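Local coordinates for NANS (YJHS), A 9-O-acetyl N-acetylneuraminic acid esterase (Escherichia coli O157:H7 EDL933, PDB 3PT5), which probably hydrolyses the 9-O-acetyl group of 9-O-acetyl-N-acetylneuraminate, an alternative sialic acid on which the bacterium can grow, at residues Tyr20-Thr25 and Asp120-Leu125; Arg44-His49 and Ala107-Arg112. One frame throughout, in Å; residues are numbered along the deposited sequence.

Interaction 1 joins two neighbouring parallel strands of the central sheet, and interaction 2 packs a loop against helix 107-114, which leads in the chain to strand 122-130. Their centres lie about 14 Å apart. The helix bridges them: its loop-facing side carries Leu-108, His-109 and Arg-112, while Ile-110 and Ala-111 meet the sheet. Leu-24 CD2 touches Ile-110 CG2 at 3.8 Å, and Ile-124 CG2 lies equally close, 3.8 Å, to Ala-111 CB. The helix thus lies between the sheet and the loop 44-49 in this SGNH-hydrolase fold. Arg-51 ties the two regions again, bonding Ala-122 O through NH2 and His-49 ND1 through its backbone N.

Interaction 1 of 2, residues Tyr20-Thr25 and Asp120-Leu125; sequences YYYVLT and DNAGIL
The Tyr-20 ring lies with one face over the methyl of Ala-122, a CH-pi contact with CB 4.1 Å from the ring centroid and displaced toward the phenol end. Its chi1 of 68° sets CG between the backbone N and the carbonyl carbon, which folds the ring over the neighbouring strand. At the ring's edge stands the amide of Asn-121, its plane turned 85° from the ring; a water in the ring plane joins Tyr-20 OH to Asn-121 OD1, to which it donates, while Asn-121 ND2 bonds Asp-19. Tyr-22 projects from the same side of the sheet, bringing CE2 within 3.9 Å of Ala-122 CB and CB alongside Ile-124 CD1. These strands, 20-28 and 122-130, are parallel neighbours in the central sheet of the SGNH-hydrolase fold. Four backbone bonds join them: Gly-123 N to Tyr-20 O, Tyr-22 N to Gly-123 O (2.9 Å), Leu-125 N to Tyr-22 O, and Leu-24 N to Leu-125 O. On the reverse side, the Tyr-21 ring lies close against the backbone of Gly-123, which has no side chain, with CD1 3.5 Å from Gly-123 C and Ile-124 N at the ring's edge. Leu-125 CB meets Tyr-21 CB at 3.7 Å. Beyond it, Val-23 and Leu-125 lie side by side, CG2 against CD2 (4.1 Å), and both touch Ala-174 of helix 162-176.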
loop_
_atom_site.group_PDB
_atom_site.type_symbol
_atom_site.label_atom_id
_atom_site.label_comp_id
_atom_site.label_asym_id
_atom_site.label_seq_id
_atom_site.Cartn_x
_atom_site.Cartn_y
_atom_site.Cartn_z
ATOM N N TYR A 20 2.526 -20.352 9.898
ATOM C CA TYR A 20 2.643 -18.979 10.398
ATOM C C TYR A 20 2.925 -18.076 9.204
ATOM O O TYR A 20 3.082 -18.546 8.083
ATOM C CB TYR A 20 3.769 -18.835 11.465
ATOM C CG TYR A 20 5.156 -19.017 10.894
ATOM C CD1 TYR A 20 5.920 -17.911 10.494
ATOM C CD2 TYR A 20 5.707 -20.300 10.713
ATOM C CE1 TYR A 20 7.182 -18.072 9.902
ATOM C CE2 TYR A 20 6.961 -20.461 10.148
ATOM C CZ TYR A 20 7.695 -19.338 9.743
ATOM O OH TYR A 20 8.944 -19.503 9.183
ATOM N N TYR A 21 2.963 -16.769 9.467
ATOM C CA TYR A 21 3.069 -15.746 8.408
ATOM C C TYR A 21 4.200 -14.769 8.676
ATOM O O TYR A 21 4.487 -14.427 9.816
ATOM C CB TYR A 21 1.770 -14.935 8.263
ATOM C CG TYR A 21 0.606 -15.775 7.738
ATOM C CD1 TYR A 21 0.399 -15.882 6.380
ATOM C CD2 TYR A 21 -0.260 -16.454 8.610
ATOM C CE1 TYR A 21 -0.620 -16.641 5.864
ATOM C CE2 TYR A 21 -1.319 -17.233 8.091
ATOM C CZ TYR A 21 -1.471 -17.313 6.708
ATOM O OH TYR A 21 -2.453 -18.057 6.091
ATOM N N TYR A 22 4.826 -14.333 7.589
ATOM C CA TYR A 22 5.688 -13.157 7.595
ATOM C C TYR A 22 4.733 -12.011 7.294
ATOM O O TYR A 22 4.028 -12.048 6.309
ATOM C CB TYR A 22 6.717 -13.240 6.481
ATOM C CG TYR A 22 7.900 -14.150 6.729
ATOM C CD1 TYR A 22 9.200 -13.666 6.602
ATOM C CD2 TYR A 22 7.735 -15.486 7.045
ATOM C CE1 TYR A 22 10.305 -14.491 6.798
ATOM C CE2 TYR A 22 8.845 -16.322 7.253
ATOM C CZ TYR A 22 10.128 -15.804 7.134
ATOM O OH TYR A 22 11.238 -16.615 7.338
ATOM N N VAL A 23 4.725 -11.023 8.169
ATOM C CA VAL A 23 3.726 -9.954 8.186
ATOM C C VAL A 23 4.364 -8.677 7.627
ATOM O O VAL A 23 5.468 -8.300 8.020
ATOM C CB VAL A 23 3.161 -9.715 9.614
ATOM C CG1 VAL A 23 2.298 -8.465 9.653
ATOM C CG2 VAL A 23 2.360 -10.934 10.122
ATOM N N LEU A 24 3.677 -8.043 6.669
ATOM C CA LEU A 24 4.128 -6.762 6.124
ATOM C C LEU A 24 2.934 -5.815 6.150
ATOM O O LEU A 24 1.887 -6.151 5.625
ATOM C CB LEU A 24 4.646 -6.952 4.696
ATOM C CG LEU A 24 5.330 -5.789 3.984
ATOM C CD1 LEU A 24 6.741 -5.528 4.582
ATOM C CD2 LEU A 24 5.420 -6.091 2.496
ATOM N N THR A 25 3.087 -4.663 6.809
ATOM C CA THR A 25 2.040 -3.637 6.827
ATOM C C THR A 25 2.254 -2.699 5.640
ATOM O O THR A 25 3.359 -2.365 5.323
ATOM C CB THR A 25 2.085 -2.848 8.139
ATOM O OG1 THR A 25 1.731 -3.746 9.203
ATOM C CG2 THR A 25 1.083 -1.691 8.136
ATOM N N ASP A 120 8.786 -23.116 3.243
ATOM C CA ASP A 120 7.564 -23.727 2.676
ATOM C C ASP A 120 6.322 -23.688 3.581
ATOM O O ASP A 120 5.205 -23.746 3.088
ATOM C CB ASP A 120 7.798 -25.201 2.290
ATOM C CG ASP A 120 8.580 -25.368 1.007
ATOM O OD1 ASP A 120 8.745 -24.393 0.227
ATOM O OD2 ASP A 120 9.014 -26.519 0.756
ATOM N N ASN A 121 6.517 -23.649 4.894
ATOM C CA ASN A 121 5.438 -23.764 5.844
ATOM C C ASN A 121 4.974 -22.381 6.336
ATOM O O ASN A 121 4.154 -22.261 7.244
ATOM C CB ASN A 121 5.854 -24.676 7.003
ATOM C CG ASN A 121 6.947 -24.060 7.882
ATOM O OD1 ASN A 121 7.859 -23.388 7.397
ATOM N ND2 ASN A 121 6.853 -24.292 9.175
ATOM N N ALA A 122 5.503 -21.347 5.684
ATOM C CA ALA A 122 5.128 -19.966 5.975
ATOM C C ALA A 122 4.350 -19.346 4.829
ATOM O O ALA A 122 4.515 -19.729 3.653
ATOM C CB ALA A 122 6.378 -19.139 6.244
ATOM N N GLY A 123 3.495 -18.385 5.154
ATOM C CA GLY A 123 2.860 -17.586 4.121
ATOM C C GLY A 123 3.223 -16.120 4.346
ATOM O O GLY A 123 4.017 -15.806 5.205
ATOM N N ILE A 124 2.611 -15.243 3.561
ATOM C CA ILE A 124 2.815 -13.814 3.675
ATOM C C ILE A 124 1.446 -13.221 4.029
ATOM O O ILE A 124 0.445 -13.597 3.407
ATOM C CB ILE A 124 3.299 -13.167 2.326
ATOM C CG1 ILE A 124 4.666 -13.719 1.821
ATOM C CG2 ILE A 124 3.317 -11.646 2.461
ATOM C CD1 ILE A 124 5.883 -13.161 2.544
ATOM N N LEU A 125 1.429 -12.321 5.014
ATOM C CA LEU A 125 0.200 -11.687 5.508
ATOM C C LEU A 125 0.375 -10.195 5.393
ATOM O O LEU A 125 1.165 -9.598 6.109
ATOM C CB LEU A 125 -0.111 -12.049 6.968
ATOM C CG LEU A 125 -1.364 -11.408 7.592
ATOM C CD1 LEU A 125 -2.618 -11.744 6.803
ATOM C CD2 LEU A 125 -1.507 -11.801 9.064
HETATM O O HOH W 1 9.706 -22.146 8.923
#

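Interaction 2 of 2, residues Arg44-His49 and Ala107-Arg112; sequences REDAPH and ALHIAR
Residues 44-47 form a type I turn, closed by Ala-47 N to Arg-44 O (3.2 Å), which sets successive carbonyls of the loop against one flank of helix 107-114. Asp-46 and His-109 meet in a His-carboxylate hydrogen bond: NE2 donates to OD1 at 2.6 Å, with an angle of 156° at the hydrogen. OD1 lies close to the ring plane of His-109, while the carboxylate plane is turned 65° from the ring; the N-H reaches OD1 on its anti side, tilted out of the carboxylate plane. The other oxygen, OD2, makes a salt bridge with Arg-319 and accepts from Leu-41 N, so both ends of this buried carboxylate are held. Glu-45 O sits at the same ring edge, 3.2 Å from His-109 CD2. One turn further along the helix, Arg-112 reaches out extended through chi2, then bends at chi3, bringing its guanidinium to Ala-47 O. Arg-112 NH2 gives the main bond to Ala-47 O, 2.6 Å long but bent (138° at the hydrogen), from above the carbonyl plane; NH1 adds a weak one to the same oxygen. Between these two polar grips, Leu-108 presses CD2 against Asp-46 O at 3.3 Å. The arrangement is a loop packed onto the far side of a helix that covers the central sheet in the alpha/beta/alpha fold of the SGNH hydrolases.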
loop_
_atom_site.group_PDB
_atom_site.type_symbol
_atom_site.label_atom_id
_atom_site.label_comp_id
_atom_site.label_asym_id
_atom_site.label_seq_id
_atom_site.Cartn_x
_atom_site.Cartn_y
_atom_site.Cartn_z
ATOM N N ARG A 44 -2.784 -14.099 -14.437
ATOM C CA ARG A 44 -1.365 -13.950 -14.686
ATOM C C ARG A 44 -0.712 -13.247 -13.520
ATOM O O ARG A 44 -0.607 -13.799 -12.436
ATOM C CB ARG A 44 -1.130 -13.154 -15.983
ATOM C CG ARG A 44 -1.520 -13.855 -17.291
ATOM C CD ARG A 44 -1.785 -12.816 -18.397
ATOM N NE ARG A 44 -1.956 -13.427 -19.723
ATOM C CZ ARG A 44 -3.093 -13.966 -20.169
ATOM N NH1 ARG A 44 -4.177 -13.989 -19.398
ATOM N NH2 ARG A 44 -3.152 -14.491 -21.391
ATOM N N GLU A 45 -0.299 -12.010 -13.765
ATOM C CA GLU A 45 0.493 -11.227 -12.838
ATOM C C GLU A 45 -0.315 -10.844 -11.599
ATOM O O GLU A 45 0.261 -10.594 -10.541
ATOM C CB GLU A 45 1.060 -9.999 -13.565
ATOM C CG GLU A 45 1.740 -10.318 -14.951
ATOM C CD GLU A 45 0.777 -10.393 -16.148
ATOM O OE1 GLU A 45 -0.382 -10.833 -15.990
ATOM O OE2 GLU A 45 1.176 -10.024 -17.283
ATOM N N ASP A 46 -1.648 -10.808 -11.716
ATOM C CA ASP A 46 -2.489 -10.507 -10.534
ATOM C C ASP A 46 -3.192 -11.716 -9.929
ATOM O O ASP A 46 -4.168 -11.550 -9.209
ATOM C CB ASP A 46 -3.540 -9.415 -10.795
ATOM C CG ASP A 46 -2.951 -8.155 -11.398
ATOM O OD1 ASP A 46 -1.740 -7.889 -11.223
ATOM O OD2 ASP A 46 -3.702 -7.429 -12.066
ATOM N N ALA A 47 -2.685 -12.920 -10.191
ATOM C CA ALA A 47 -3.288 -14.118 -9.628
ATOM C C ALA A 47 -3.094 -14.169 -8.111
ATOM O O ALA A 47 -1.968 -14.032 -7.612
ATOM C CB ALA A 47 -2.649 -15.369 -10.267
ATOM N N PRO A 48 -4.177 -14.406 -7.360
ATOM C CA PRO A 48 -4.036 -14.624 -5.917
ATOM C C PRO A 48 -3.285 -15.945 -5.704
ATOM O O PRO A 48 -3.219 -16.753 -6.627
ATOM C CB PRO A 48 -5.483 -14.783 -5.461
ATOM C CG PRO A 48 -6.305 -14.064 -6.546
ATOM C CD PRO A 48 -5.589 -14.442 -7.786
ATOM N N HIS A 49 -2.711 -16.144 -4.523
ATOM C CA HIS A 49 -1.992 -17.392 -4.212
ATOM C C HIS A 49 -2.457 -17.871 -2.859
ATOM O O HIS A 49 -2.695 -17.047 -1.976
ATOM C CB HIS A 49 -0.482 -17.140 -4.193
ATOM C CG HIS A 49 0.327 -18.382 -3.995
ATOM N ND1 HIS A 49 0.396 -19.032 -2.787
ATOM C CD2 HIS A 49 1.089 -19.098 -4.854
ATOM C CE1 HIS A 49 1.168 -20.101 -2.906
ATOM N NE2 HIS A 49 1.587 -20.168 -4.154
ATOM N N ALA A 107 0.507 -4.376 -3.481
ATOM C CA ALA A 107 0.757 -5.223 -2.285
ATOM C C ALA A 107 0.860 -6.701 -2.711
ATOM O O ALA A 107 1.730 -7.449 -2.238
ATOM C CB ALA A 107 -0.348 -5.052 -1.261
ATOM N N LEU A 108 -0.024 -7.115 -3.631
ATOM C CA LEU A 108 -0.026 -8.508 -4.081
ATOM C C LEU A 108 1.314 -8.900 -4.721
ATOM O O LEU A 108 1.818 -9.998 -4.497
ATOM C CB LEU A 108 -1.173 -8.763 -5.066
ATOM C CG LEU A 108 -1.204 -10.141 -5.748
ATOM C CD1 LEU A 108 -1.342 -11.255 -4.685
ATOM C CD2 LEU A 108 -2.376 -10.202 -6.724
ATOM N N HIS A 109 1.869 -7.993 -5.515
ATOM C CA HIS A 109 3.088 -8.248 -6.280
ATOM C C HIS A 109 4.324 -8.232 -5.424
ATOM O O HIS A 109 5.243 -9.015 -5.662
ATOM C CB HIS A 109 3.159 -7.233 -7.402
ATOM C CG HIS A 109 1.880 -7.153 -8.147
ATOM N ND1 HIS A 109 0.937 -6.182 -7.890
ATOM C CD2 HIS A 109 1.309 -8.010 -9.035
ATOM C CE1 HIS A 109 -0.130 -6.404 -8.640
ATOM N NE2 HIS A 109 0.070 -7.502 -9.343
ATOM N N ILE A 110 4.306 -7.385 -4.396
ATOM C CA ILE A 110 5.360 -7.440 -3.352
ATOM C C ILE A 110 5.342 -8.808 -2.691
ATOM O O ILE A 110 6.354 -9.514 -2.690
ATOM C CB ILE A 110 5.220 -6.298 -2.347
ATOM C CG1 ILE A 110 5.494 -4.995 -3.092
ATOM C CG2 ILE A 110 6.192 -6.496 -1.171
ATOM C CD1 ILE A 110 5.082 -3.722 -2.310
ATOM N N ALA A 111 4.166 -9.213 -2.216
ATOM C CA ALA A 111 3.984 -10.503 -1.592
ATOM C C ALA A 111 4.415 -11.669 -2.501
ATOM O O ALA A 111 5.132 -12.576 -2.035
ATOM C CB ALA A 111 2.536 -10.645 -1.142
ATOM N N ARG A 112 3.990 -11.667 -3.765
ATOM C CA ARG A 112 4.331 -12.760 -4.670
ATOM C C ARG A 112 5.834 -12.812 -4.883
ATOM O O ARG A 112 6.411 -13.888 -4.912
ATOM C CB ARG A 112 3.589 -12.656 -6.009
ATOM C CG ARG A 112 4.058 -13.699 -7.037
ATOM C CD ARG A 112 3.330 -13.533 -8.368
ATOM N NE ARG A 112 2.262 -14.523 -8.476
ATOM C CZ ARG A 112 1.038 -14.378 -7.982
ATOM N NH1 ARG A 112 0.689 -13.254 -7.361
ATOM N NH2 ARG A 112 0.164 -15.366 -8.125
#